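PDB 2Z5L: tylactone synthase starter module and modules 1 & 2 from Streptomyces fradiae, which probably carries out the NADPH-dependent, stereospecific ketoreduction of an early polyketide intermediate in tylosin biosynthesis, through its first ketoreductase domain. Local coordinates for residues L217-A222 with S238-R243. Residues are numbered along the deposited sequence; the frame is centred on the assembly and turned at random.
Sequences LELAAA and SGIYGR
Leu219 of helix 214-224 packs on Ile240 and Gly239 at the start of strand 239-247. The ketoreductase has a Rossmann-type short-chain dehydrogenase fold. As in related polyketide synthase ketoreductases, this helix and strand probably belong to the N-terminal structural subdomain, not to the catalytic one. Strand 239-247 pairs antiparallel with strand 232-236 as a beta hairpin, and the helix lies against one face of it. The contact is small, burying 123 Å² in all, and purely apolar.

Leu219 can be followed outward. Its CB makes the closest touch, 3.6 Å from Ile240 CG2. CG sits a little farther back, 4.1 Å from the same Ile240 CG2. The two methyls diverge from there. CD2 only grazes it, with 4.2 Å to Ile240 CG2. CD1 leans toward the beginning of the strand: it is 3.9 Å from Ile240 CG2 and also lies 4.0 Å from Gly239 CA. The leucine lies over a single methyl, and the two side chains meet at a slant. Val235, from the other strand of the hairpin, touches both Leu219 and Ile240. Val233 adds to the packing around Ile240, as does Leu36 from the neighbouring loop.

Gly239 has a backbone shape (phi 134°, psi -161°) that is readily open to glycine, and its CA is what Leu219 meets. One residue on, the strand turns Ile240 to the helix. With chi1 at 63°, CG1 is tucked over the backbone. The other branch, CG2, is then trans to the carbonyl carbon and faces Leu219. CG2 therefore makes the whole of the isoleucine's side-chain contact with the helix segment, touching Leu219 from CB to both methyls.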
loop_
_atom_site.group_PDB
_atom_site.type_symbol
_atom_site.label_atom_id
_atom_site.label_comp_id
_atom_site.label_asym_id
_atom_site.label_seq_id
_atom_site.Cartn_x
_atom_site.Cartn_y
_atom_site.Cartn_z
ATOM N N LEU A 217 -12.694 -3.992 -22.493
ATOM C CA LEU A 217 -12.433 -2.593 -22.790
ATOM C C LEU A 217 -13.729 -1.798 -22.679
ATOM O O LEU A 217 -13.726 -0.646 -22.253
ATOM C CB LEU A 217 -11.856 -2.442 -24.193
ATOM C CG LEU A 217 -10.488 -3.072 -24.426
ATOM C CD1 LEU A 217 -10.100 -2.860 -25.871
ATOM C CD2 LEU A 217 -9.450 -2.450 -23.486
ATOM N N GLU A 218 -14.837 -2.429 -23.055
ATOM C CA GLU A 218 -16.140 -1.783 -22.999
ATOM C C GLU A 218 -16.459 -1.368 -21.571
ATOM O O GLU A 218 -16.740 -0.195 -21.306
ATOM C CB GLU A 218 -17.225 -2.730 -23.513
ATOM C CG GLU A 218 -17.982 -2.216 -24.733
ATOM C CD GLU A 218 -18.708 -0.905 -24.470
ATOM O OE1 GLU A 218 -18.029 0.136 -24.306
ATOM O OE2 GLU A 218 -19.962 -0.916 -24.420
ATOM N N LEU A 219 -16.414 -2.332 -20.655
ATOM C CA LEU A 219 -16.692 -2.066 -19.244
ATOM C C LEU A 219 -15.803 -0.926 -18.742
ATOM O O LEU A 219 -16.266 -0.025 -18.033
ATOM C CB LEU A 219 -16.445 -3.330 -18.404
ATOM C CG LEU A 219 -17.293 -4.575 -18.689
ATOM C CD1 LEU A 219 -16.790 -5.750 -17.855
ATOM C CD2 LEU A 219 -18.747 -4.292 -18.380
ATOM N N ALA A 220 -14.530 -0.974 -19.128
ATOM C CA ALA A 220 -13.555 0.037 -18.733
ATOM C C ALA A 220 -14.063 1.437 -19.045
ATOM O O ALA A 220 -14.065 2.317 -18.189
ATOM C CB ALA A 220 -12.236 -0.208 -19.455
ATOM N N ALA A 221 -14.494 1.634 -20.285
ATOM C CA ALA A 221 -15.010 2.922 -20.719
ATOM C C ALA A 221 -16.203 3.325 -19.873
ATOM O O ALA A 221 -16.386 4.503 -19.559
ATOM C CB ALA A 221 -15.416 2.853 -22.182
ATOM N N ALA A 222 -17.025 2.346 -19.511
ATOM C CA ALA A 222 -18.205 2.619 -18.699
ATOM C C ALA A 222 -17.789 3.249 -17.378
ATOM O O ALA A 222 -18.398 4.214 -16.918
ATOM C CB ALA A 222 -18.969 1.332 -18.447
ATOM N N SER A 238 -16.306 -11.609 -15.466
ATOM C CA SER A 238 -17.484 -11.730 -14.633
ATOM C C SER A 238 -18.189 -10.379 -14.543
ATOM O O SER A 238 -19.376 -10.304 -14.227
ATOM C CB SER A 238 -17.066 -12.187 -13.238
ATOM O OG SER A 238 -16.004 -13.132 -13.315
ATOM N N GLY A 239 -17.442 -9.313 -14.825
ATOM C CA GLY A 239 -17.989 -7.967 -14.766
ATOM C C GLY A 239 -17.057 -7.012 -14.037
ATOM O O GLY A 239 -15.869 -7.296 -13.891
ATOM N N ILE A 240 -17.590 -5.879 -13.583
ATOM C CA ILE A 240 -16.786 -4.887 -12.866
ATOM C C ILE A 240 -16.979 -4.964 -11.354
ATOM O O ILE A 240 -18.090 -5.160 -10.864
ATOM C CB ILE A 240 -17.115 -3.439 -13.305
ATOM C CG1 ILE A 240 -18.569 -3.109 -12.973
ATOM C CG2 ILE A 240 -16.846 -3.272 -14.793
ATOM C CD1 ILE A 240 -18.926 -1.657 -13.170
ATOM N N TYR A 241 -15.892 -4.777 -10.618
ATOM C CA TYR A 241 -15.950 -4.837 -9.167
ATOM C C TYR A 241 -15.410 -3.563 -8.525
ATOM O O TYR A 241 -14.379 -3.039 -8.942
ATOM C CB TYR A 241 -15.148 -6.037 -8.673
ATOM C CG TYR A 241 -15.641 -7.375 -9.174
ATOM C CD1 TYR A 241 -15.437 -7.777 -10.495
ATOM C CD2 TYR A 241 -16.296 -8.252 -8.313
ATOM C CE1 TYR A 241 -15.870 -9.029 -10.943
ATOM C CE2 TYR A 241 -16.734 -9.498 -8.745
ATOM C CZ TYR A 241 -16.518 -9.885 -10.059
ATOM O OH TYR A 241 -16.949 -11.127 -10.471
ATOM N N GLY A 242 -16.115 -3.069 -7.514
ATOM C CA GLY A 242 -15.682 -1.873 -6.819
ATOM C C GLY A 242 -15.067 -2.225 -5.475
ATOM O O GLY A 242 -15.645 -2.993 -4.697
ATOM N N ARG A 243 -13.893 -1.667 -5.198
ATOM C CA ARG A 243 -13.183 -1.929 -3.947
ATOM C C ARG A 243 -13.998 -1.463 -2.742
ATOM O O ARG A 243 -14.583 -0.382 -2.755
ATOM C CB ARG A 243 -11.814 -1.229 -3.978
ATOM C CG ARG A 243 -10.871 -1.596 -2.836
ATOM C CD ARG A 243 -9.417 -1.482 -3.287
ATOM N NE ARG A 243 -8.466 -1.704 -2.200
ATOM C CZ ARG A 243 -8.286 -0.872 -1.178
ATOM N NH1 ARG A 243 -8.989 0.246 -1.092
ATOM N NH2 ARG A 243 -7.399 -1.155 -0.237
#